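Local atomic coordinates of ABC transporter substrate binding protein (Ribose) (Agrobacterium vitis, PDB entry 5DKV), a protein that binds the sugar alpha-D-tagatopyranose and probably serves as the solute-binding component of an ABC sugar transporter. Residues V165-P170 / F225-F230; V251-P256 / F270-H275; G145-A150 / F182-A187. All blocks are in the same frame, centred on the assembly; numbering follows the deposited sequence.

Contact 1: V165-P170 / F225-F230. With T6T (alpha-D-tagatopyranose), chain E.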
loop_
_atom_site.group_PDB
_atom_site.type_symbol
_atom_site.label_atom_id
_atom_site.label_comp_id
_atom_site.label_asym_id
_atom_site.label_seq_id
_atom_site.Cartn_x
_atom_site.Cartn_y
_atom_site.Cartn_z
ATOM N N VAL A 165 0.243 16.918 1.524
ATOM C CA VAL A 165 0.448 15.490 1.429
ATOM C C VAL A 165 1.940 15.164 1.609
ATOM O O VAL A 165 2.813 15.721 0.920
ATOM C CB VAL A 165 -0.017 14.941 0.071
ATOM C CG1 VAL A 165 0.199 13.404 -0.002
ATOM C CG2 VAL A 165 -1.494 15.304 -0.213
ATOM N N SER A 166 2.213 14.268 2.544
ATOM C CA SER A 166 3.518 13.691 2.717
ATOM C C SER A 166 3.484 12.391 1.930
ATOM O O SER A 166 2.665 11.524 2.210
ATOM C CB SER A 166 3.814 13.469 4.211
ATOM O OG SER A 166 4.979 12.715 4.436
ATOM N N ASN A 167 4.324 12.287 0.909
ATOM C CA ASN A 167 4.286 11.151 -0.001
ATOM C C ASN A 167 5.661 10.579 -0.280
ATOM O O ASN A 167 6.683 11.107 0.185
ATOM C CB ASN A 167 3.618 11.572 -1.308
ATOM C CG ASN A 167 2.867 10.455 -1.971
ATOM O OD1 ASN A 167 3.012 9.288 -1.610
ATOM N ND2 ASN A 167 2.040 10.808 -2.936
ATOM N N VAL A 168 5.687 9.481 -1.024
ATOM C CA VAL A 168 6.916 8.722 -1.210
ATOM C C VAL A 168 7.782 9.305 -2.323
ATOM O O VAL A 168 8.827 9.915 -2.063
ATOM C CB VAL A 168 6.574 7.236 -1.514
ATOM C CG1 VAL A 168 7.835 6.422 -1.714
ATOM C CG2 VAL A 168 5.781 6.649 -0.374
ATOM N N LYS A 169 7.321 9.135 -3.556
ATOM C CA LYS A 169 8.084 9.512 -4.739
ATOM C C LYS A 169 7.118 9.525 -5.913
ATOM O O LYS A 169 6.277 8.639 -5.992
ATOM C CB LYS A 169 9.244 8.507 -4.902
ATOM C CG LYS A 169 9.473 7.844 -6.234
ATOM C CD LYS A 169 9.777 6.342 -6.086
ATOM C CE LYS A 169 10.996 6.028 -5.243
ATOM N NZ LYS A 169 11.367 4.574 -5.367
ATOM N N PRO A 170 7.221 10.520 -6.817
ATOM C CA PRO A 170 6.363 10.451 -8.012
ATOM C C PRO A 170 6.509 9.125 -8.747
ATOM O O PRO A 170 7.614 8.589 -8.835
ATOM C CB PRO A 170 6.872 11.590 -8.895
ATOM C CG PRO A 170 7.591 12.522 -7.971
ATOM C CD PRO A 170 8.142 11.664 -6.853
ATOM N N PHE A 225 -1.463 14.783 5.547
ATOM C CA PHE A 225 -1.880 13.437 5.163
ATOM C C PHE A 225 -0.648 12.687 4.726
ATOM O O PHE A 225 -0.016 13.069 3.752
ATOM C CB PHE A 225 -2.923 13.488 4.040
ATOM C CG PHE A 225 -3.124 12.153 3.309
ATOM C CD1 PHE A 225 -3.300 10.977 4.014
ATOM C CD2 PHE A 225 -3.153 12.105 1.917
ATOM C CE1 PHE A 225 -3.508 9.768 3.336
ATOM C CE2 PHE A 225 -3.343 10.918 1.242
ATOM C CZ PHE A 225 -3.523 9.752 1.945
ATOM N N GLY A 226 -0.294 11.629 5.459
ATOM C CA GLY A 226 0.805 10.763 5.060
ATOM C C GLY A 226 0.269 9.631 4.210
ATOM O O GLY A 226 -0.535 8.807 4.679
ATOM N N ALA A 227 0.726 9.562 2.967
ATOM C CA ALA A 227 0.037 8.760 1.986
ATOM C C ALA A 227 0.458 7.287 2.004
ATOM O O ALA A 227 -0.107 6.511 1.255
ATOM C CB ALA A 227 0.236 9.344 0.605
ATOM N N ASN A 228 1.398 6.905 2.870
ATOM C CA ASN A 228 1.676 5.493 3.132
ATOM C C ASN A 228 2.251 5.376 4.537
ATOM O O ASN A 228 2.426 6.376 5.241
ATOM C CB ASN A 228 2.621 4.860 2.083
ATOM C CG ASN A 228 4.106 5.105 2.363
ATOM O OD1 ASN A 228 4.476 6.135 2.914
ATOM N ND2 ASN A 228 4.960 4.179 1.913
ATOM N N LEU A 229 2.487 4.138 4.947
ATOM C CA LEU A 229 2.945 3.853 6.305
ATOM C C LEU A 229 4.052 4.789 6.773
ATOM O O LEU A 229 3.917 5.484 7.805
ATOM C CB LEU A 229 3.432 2.414 6.377
ATOM C CG LEU A 229 3.614 1.811 7.762
ATOM C CD1 LEU A 229 3.499 0.285 7.700
ATOM C CD2 LEU A 229 4.936 2.195 8.391
ATOM N N PHE A 230 5.124 4.836 5.993
ATOM C CA PHE A 230 6.331 5.562 6.400
ATOM C C PHE A 230 6.085 7.070 6.394
ATOM O O PHE A 230 6.557 7.782 7.271
ATOM C CB PHE A 230 7.501 5.144 5.503
ATOM C CG PHE A 230 7.810 3.692 5.630
ATOM C CD1 PHE A 230 8.438 3.223 6.766
ATOM C CD2 PHE A 230 7.429 2.784 4.665
ATOM C CE1 PHE A 230 8.695 1.873 6.922
ATOM C CE2 PHE A 230 7.678 1.429 4.839
ATOM C CZ PHE A 230 8.310 0.988 5.955
HETATM O O3 T6T E . 1.168 1.716 1.597
HETATM C C3 T6T E . 1.741 0.432 1.395
HETATM C C4 T6T E . 1.580 0.053 -0.014
HETATM O O4 T6T E . 0.142 -0.029 -0.331
HETATM C C5 T6T E . 2.257 1.016 -0.888
HETATM O O5 T6T E . 2.215 0.601 -2.264
HETATM C C6 T6T E . 3.738 1.128 -0.568
HETATM O O6 T6T E . 3.900 1.460 0.842
HETATM C C2 T6T E . 3.249 0.491 1.706
HETATM O O2 T6T E . 3.771 -0.802 1.515
HETATM C C1 T6T E . 3.585 0.998 3.052
HETATM O O1 T6T E . 3.046 0.208 4.063
#
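The ring of Phe-225 meets Val-165 across two neighbouring parallel strands, the two side chains lying side by side and pointing the same way. One face of the ring carries CA of Ala-227, 3.7 Å above the plane and offset toward the rim, while CG1 of Val-165 approaches CD2 obliquely at 4.1 Å. The second flat group is the amide of Asn-228. Its chi1 of 84° folds CG between the backbone N and the carbonyl carbon, which turns the amide across the side chain of Val-168 at about a right angle; CG2 of Val-168 lies 3.5 Å from ND2. ND2 donates a nearly straight bond, 171° at the hydrogen, to O6 of the tagatose at 3.1 Å, and a second one to Asn-202. OD1 is bonded to OG of Ser-231, so both ends of the amide are held and its rotation is fixed for the sugar. Between the strands, Ser-166 takes both backbone bonds: its N donates to O of Phe-225 at 2.8 Å, and its O receives N of Ala-227 at 2.9 Å. Beyond them OD1 of Asn-167 rests 3.6 Å from CB of Ala-227. Such loops at the carboxyl ends of parallel strands form the sugar site of periplasmic binding proteins. Strand 192-199 flanks 161-167 on its other edge, helix 173-186 packs on the Val-165 and Phe-225 face, and helix 229-241, N-capped by Asn-228, touches Ser-166 and Val-168.

Contact 2: V251-P256 / F270-H275. With T6T (alpha-D-tagatopyranose), chain E.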
loop_
_atom_site.group_PDB
_atom_site.type_symbol
_atom_site.label_atom_id
_atom_site.label_comp_id
_atom_site.label_asym_id
_atom_site.label_seq_id
_atom_site.Cartn_x
_atom_site.Cartn_y
_atom_site.Cartn_z
ATOM N N VAL A 251 -3.624 12.599 9.393
ATOM C CA VAL A 251 -4.297 11.432 8.859
ATOM C C VAL A 251 -3.206 10.607 8.219
ATOM O O VAL A 251 -2.467 11.079 7.368
ATOM C CB VAL A 251 -5.418 11.772 7.833
ATOM C CG1 VAL A 251 -5.965 10.515 7.174
ATOM C CG2 VAL A 251 -6.531 12.515 8.524
ATOM N N ALA A 252 -3.111 9.362 8.668
ATOM C CA ALA A 252 -2.054 8.473 8.253
ATOM C C ALA A 252 -2.623 7.282 7.538
ATOM O O ALA A 252 -3.513 6.610 8.048
ATOM C CB ALA A 252 -1.254 8.014 9.449
ATOM N N PHE A 253 -2.093 7.012 6.355
ATOM C CA PHE A 253 -2.419 5.795 5.638
ATOM C C PHE A 253 -1.672 4.632 6.250
ATOM O O PHE A 253 -0.562 4.800 6.739
ATOM C CB PHE A 253 -2.051 5.919 4.157
ATOM C CG PHE A 253 -3.078 5.330 3.219
ATOM C CD1 PHE A 253 -4.220 6.023 2.898
ATOM C CD2 PHE A 253 -2.877 4.074 2.639
ATOM C CE1 PHE A 253 -5.158 5.501 2.053
ATOM C CE2 PHE A 253 -3.823 3.546 1.768
ATOM C CZ PHE A 253 -4.955 4.257 1.474
ATOM N N ASP A 254 -2.296 3.458 6.202
ATOM C CA ASP A 254 -1.788 2.204 6.768
ATOM C C ASP A 254 -1.910 2.202 8.289
ATOM O O ASP A 254 -2.284 3.211 8.899
ATOM C CB ASP A 254 -0.354 1.903 6.296
ATOM C CG ASP A 254 -0.299 1.627 4.798
ATOM O OD1 ASP A 254 0.465 2.317 4.070
ATOM O OD2 ASP A 254 -1.053 0.716 4.352
ATOM N N ALA A 255 -1.691 1.037 8.885
ATOM C CA ALA A 255 -1.986 0.848 10.313
ATOM C C ALA A 255 -0.937 -0.022 11.003
ATOM O O ALA A 255 -1.225 -1.140 11.450
ATOM C CB ALA A 255 -3.364 0.258 10.478
ATOM N N PRO A 256 0.290 0.492 11.120
ATOM C CA PRO A 256 1.262 -0.234 11.934
ATOM C C PRO A 256 0.854 -0.208 13.407
ATOM O O PRO A 256 0.003 0.593 13.800
ATOM C CB PRO A 256 2.562 0.531 11.706
ATOM C CG PRO A 256 2.148 1.888 11.329
ATOM C CD PRO A 256 0.834 1.759 10.600
ATOM N N PHE A 270 -6.798 9.838 12.465
ATOM C CA PHE A 270 -7.298 8.680 11.744
ATOM C C PHE A 270 -6.153 7.907 11.128
ATOM O O PHE A 270 -5.206 8.498 10.616
ATOM C CB PHE A 270 -8.276 9.081 10.625
ATOM C CG PHE A 270 -9.477 9.827 11.109
ATOM C CD1 PHE A 270 -10.563 9.140 11.596
ATOM C CD2 PHE A 270 -9.523 11.214 11.059
ATOM C CE1 PHE A 270 -11.665 9.788 12.040
ATOM C CE2 PHE A 270 -10.629 11.893 11.519
ATOM C CZ PHE A 270 -11.714 11.187 12.001
ATOM N N ALA A 271 -6.269 6.594 11.167
ATOM C CA ALA A 271 -5.414 5.717 10.386
ATOM C C ALA A 271 -6.288 4.999 9.383
ATOM O O ALA A 271 -7.303 4.413 9.744
ATOM C CB ALA A 271 -4.673 4.732 11.280
ATOM N N ILE A 272 -5.908 5.072 8.113
ATOM C CA ILE A 272 -6.639 4.390 7.049
ATOM C C ILE A 272 -5.973 3.028 6.762
ATOM O O ILE A 272 -4.998 2.945 6.031
ATOM C CB ILE A 272 -6.709 5.236 5.747
ATOM C CG1 ILE A 272 -7.114 6.697 6.015
ATOM C CG2 ILE A 272 -7.664 4.565 4.755
ATOM C CD1 ILE A 272 -8.362 6.853 6.813
ATOM N N ALA A 273 -6.478 1.973 7.403
ATOM C CA ALA A 273 -5.951 0.610 7.238
ATOM C C ALA A 273 -6.368 0.043 5.887
ATOM O O ALA A 273 -7.535 0.020 5.547
ATOM C CB ALA A 273 -6.438 -0.315 8.383
ATOM N N GLN A 274 -5.412 -0.410 5.091
ATOM C CA GLN A 274 -5.735 -1.299 4.009
ATOM C C GLN A 274 -6.008 -2.667 4.605
ATOM O O GLN A 274 -5.947 -2.845 5.821
ATOM C CB GLN A 274 -4.590 -1.361 3.007
ATOM C CG GLN A 274 -4.205 0.004 2.416
ATOM C CD GLN A 274 -3.163 -0.131 1.343
ATOM O OE1 GLN A 274 -3.494 -0.457 0.224
ATOM N NE2 GLN A 274 -1.896 0.111 1.686
ATOM N N HIS A 275 -6.276 -3.619 3.722
ATOM C CA HIS A 275 -6.497 -5.031 4.079
ATOM C C HIS A 275 -5.447 -5.907 3.409
ATOM O O HIS A 275 -5.764 -6.681 2.524
ATOM C CB HIS A 275 -7.887 -5.463 3.652
ATOM C CG HIS A 275 -8.993 -4.813 4.432
ATOM N ND1 HIS A 275 -10.317 -5.150 4.250
ATOM C CD2 HIS A 275 -8.981 -3.842 5.376
ATOM C CE1 HIS A 275 -11.074 -4.423 5.049
ATOM N NE2 HIS A 275 -10.291 -3.620 5.745
HETATM O O3 T6T E . 1.168 1.716 1.597
HETATM C C3 T6T E . 1.741 0.432 1.395
HETATM C C4 T6T E . 1.580 0.053 -0.014
HETATM O O4 T6T E . 0.142 -0.029 -0.331
HETATM C C5 T6T E . 2.257 1.016 -0.888
HETATM O O5 T6T E . 2.215 0.601 -2.264
HETATM C C6 T6T E . 3.738 1.128 -0.568
HETATM O O6 T6T E . 3.900 1.460 0.842
HETATM C C2 T6T E . 3.249 0.491 1.706
HETATM O O2 T6T E . 3.771 -0.802 1.515
HETATM C C1 T6T E . 3.585 0.998 3.052
HETATM O O1 T6T E . 3.046 0.208 4.063
#
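Asp-254 and Gln-274 are hydrogen-bonded to each other beside the sugar at the carboxyl ends of two parallel strands, the first and last elements of a beta-alpha-beta unit whose crossover runs through helix 259-264. OD1 of Asp-254 receives the O3 hydroxyl of the tagatose at 2.6 Å. NE2 of Gln-274 makes two bonds: one to O4 of the sugar, at 2.9 Å and 176° at the hydrogen, the other to OD2 of Asp-254, also 2.9 Å. The latter uses the syn lone pair of OD2 and lies in the amide plane, although carboxylate and amide are twisted 40° apart. The Gln-274 chain is extended beyond CG (chi2 -175°), which carries the amide out to both partners. Tyr-322 gives OD2 another partner and Ser-140 binds OE1 of the glutamine, so the second shell fixes how both groups are turned.

Behind this pair stands Phe-253. CG of Gln-274 comes obliquely to CE2 of that ring at 3.6 Å, and NE2 lies at the ring edge, in its plane. The carbonyl oxygen of Ile-272 sits over one ring face, offset toward the rim, and CG2 of Ile-272 packs against CE1 at 3.8 Å. That same oxygen accepts N of Asp-254 from above its carbonyl plane, a bond that anchors the aspartate backbone.

Farther from the sugar, O of Ala-252 accepts N of Ile-272, and the strands run on in register to Val-251 and Phe-270. Strand 299-307 lies along the other edge of 270-273. At the far end CG2 of Val-251 meets CD2 of Phe-270 at the edge of its ring, 4.1 Å away.

Contact 3: G145-A150 / F182-A187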
loop_
_atom_site.group_PDB
_atom_site.type_symbol
_atom_site.label_atom_id
_atom_site.label_comp_id
_atom_site.label_asym_id
_atom_site.label_seq_id
_atom_site.Cartn_x
_atom_site.Cartn_y
_atom_site.Cartn_z
ATOM N N GLY A 145 -9.020 5.653 -1.486
ATOM C CA GLY A 145 -8.251 5.797 -0.259
ATOM C C GLY A 145 -7.851 7.245 -0.006
ATOM O O GLY A 145 -7.948 7.770 1.115
ATOM N N GLY A 146 -7.407 7.892 -1.072
ATOM C CA GLY A 146 -7.050 9.301 -1.012
ATOM C C GLY A 146 -8.228 10.216 -0.718
ATOM O O GLY A 146 -8.112 11.201 0.026
ATOM N N GLU A 147 -9.366 9.920 -1.343
ATOM C CA GLU A 147 -10.556 10.733 -1.155
ATOM C C GLU A 147 -11.035 10.616 0.285
ATOM O O GLU A 147 -11.417 11.616 0.914
ATOM C CB GLU A 147 -11.656 10.304 -2.137
ATOM C CG GLU A 147 -11.276 10.513 -3.608
ATOM C CD GLU A 147 -12.279 9.865 -4.579
ATOM O OE1 GLU A 147 -12.793 8.754 -4.291
ATOM O OE2 GLU A 147 -12.553 10.463 -5.638
ATOM N N ILE A 148 -10.991 9.398 0.816
ATOM C CA ILE A 148 -11.324 9.147 2.230
ATOM C C ILE A 148 -10.386 9.880 3.186
ATOM O O ILE A 148 -10.832 10.521 4.150
ATOM C CB ILE A 148 -11.303 7.623 2.545
ATOM C CG1 ILE A 148 -12.483 6.954 1.843
ATOM C CG2 ILE A 148 -11.344 7.364 4.063
ATOM C CD1 ILE A 148 -12.506 5.405 1.938
ATOM N N ALA A 149 -9.089 9.805 2.923
ATOM C CA ALA A 149 -8.126 10.558 3.707
ATOM C C ALA A 149 -8.435 12.050 3.704
ATOM O O ALA A 149 -8.331 12.707 4.728
ATOM C CB ALA A 149 -6.740 10.315 3.208
ATOM N N ALA A 150 -8.820 12.592 2.552
ATOM C CA ALA A 150 -9.115 14.022 2.465
ATOM C C ALA A 150 -10.343 14.399 3.288
ATOM O O ALA A 150 -10.342 15.421 4.005
ATOM C CB ALA A 150 -9.310 14.429 1.031
ATOM N N PHE A 182 -6.841 12.450 -3.023
ATOM C CA PHE A 182 -6.827 13.446 -1.971
ATOM C C PHE A 182 -7.022 14.840 -2.562
ATOM O O PHE A 182 -7.831 15.620 -2.070
ATOM C CB PHE A 182 -5.506 13.387 -1.203
ATOM C CG PHE A 182 -5.372 14.434 -0.126
ATOM C CD1 PHE A 182 -4.847 15.686 -0.410
ATOM C CD2 PHE A 182 -5.730 14.134 1.183
ATOM C CE1 PHE A 182 -4.719 16.646 0.598
ATOM C CE2 PHE A 182 -5.594 15.053 2.190
ATOM C CZ PHE A 182 -5.080 16.334 1.902
ATOM N N LYS A 183 -6.265 15.159 -3.608
ATOM C CA LYS A 183 -6.316 16.506 -4.177
ATOM C C LYS A 183 -7.633 16.789 -4.897
ATOM O O LYS A 183 -8.153 17.917 -4.833
ATOM C CB LYS A 183 -5.143 16.742 -5.131
ATOM C CG LYS A 183 -3.818 16.936 -4.382
ATOM C CD LYS A 183 -2.653 17.204 -5.326
ATOM C CE LYS A 183 -1.408 17.659 -4.559
ATOM N NZ LYS A 183 -0.213 17.765 -5.455
ATOM N N SER A 184 -8.178 15.784 -5.571
ATOM C CA SER A 184 -9.459 15.983 -6.240
ATOM C C SER A 184 -10.584 16.206 -5.215
ATOM O O SER A 184 -11.481 17.042 -5.418
ATOM C CB SER A 184 -9.774 14.811 -7.183
ATOM O OG SER A 184 -9.880 13.579 -6.508
ATOM N N GLU A 185 -10.550 15.475 -4.109
ATOM C CA GLU A 185 -11.533 15.691 -3.046
ATOM C C GLU A 185 -11.333 17.069 -2.411
ATOM O O GLU A 185 -12.290 17.817 -2.244
ATOM C CB GLU A 185 -11.444 14.566 -1.995
ATOM C CG GLU A 185 -12.286 14.771 -0.709
ATOM C CD GLU A 185 -13.805 14.806 -0.919
ATOM O OE1 GLU A 185 -14.473 15.690 -0.304
ATOM O OE2 GLU A 185 -14.338 13.936 -1.653
ATOM N N MET A 186 -10.090 17.427 -2.084
ATOM C CA MET A 186 -9.859 18.710 -1.418
ATOM C C MET A 186 -10.265 19.873 -2.323
ATOM O O MET A 186 -10.631 20.945 -1.832
ATOM C CB MET A 186 -8.389 18.871 -0.986
ATOM C CG MET A 186 -7.970 18.085 0.265
ATOM S SD MET A 186 -9.180 18.345 1.586
ATOM C CE MET A 186 -8.263 17.855 3.035
ATOM N N ALA A 187 -10.219 19.693 -3.638
ATOM C CA ALA A 187 -10.649 20.778 -4.546
ATOM C C ALA A 187 -12.102 21.186 -4.316
ATOM O O ALA A 187 -12.527 22.273 -4.738
ATOM C CB ALA A 187 -10.442 20.366 -6.004
HETATM O O HOH W 1 -12.624 13.178 -5.752
#
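A water bridges Glu-147 and Ser-184 across the outer rim of a helix-helix contact, donating to OE2 of Glu-147 at 2.7 Å and lying 2.9 Å from OG of Ser-184. The serine hydroxyl is also bonded to the carbonyls of Gln-180 and Gly-181 in its own helix. Helices 142-156 and 173-186 both pack on one face of the mostly parallel sheet in this alpha/beta domain; their segments 145-150 and 182-186 cross at -46°, axes 7.5 Å apart at closest. Gly-146, with no side chain, lets the backbones come close: its CA is 4.3 Å from CA of Phe-182, and its O meets that same CA at 3.3 Å in a CA-H...O contact.

CB of Ala-150 points toward the other helix and touches CG of Glu-185 at 3.5 Å and CD2 of Phe-182 at 3.6 Å. Glu-185 reaches it with its aliphatic part, while a bend at chi2 (64°) turns the carboxylate off to Arg-151, a salt bridge, and His-189. On the Phe-182 ring, CG of Met-186 lies over one face, and the methionine's CE comes to 3.3 Å from O of Ala-150.

How the contacts relate
All three contacts belong to the same lobe of the two-lobed binding protein. Contacts 1 and 2, centres 12 Å apart, lie in one sheet, where strands 223-226 and 249-253 are neighbours joined by backbone bonds of Gly-226 to Val-251 and Phe-253; both reach the same sugar. Contact 3 sits 13 Å from contact 1 and 15 Å from contact 2, centre to centre, on the helices backing that sheet: Phe-182 and Ala-149 pack against Phe-225, and Ala-149 also against Val-251. Along the chain, the segments of contacts 3 and 1 alternate, and contact 2 follows both. This lobe's side of the pocket thus rises from strand ends, with the helix pair packed on one face of their sheet.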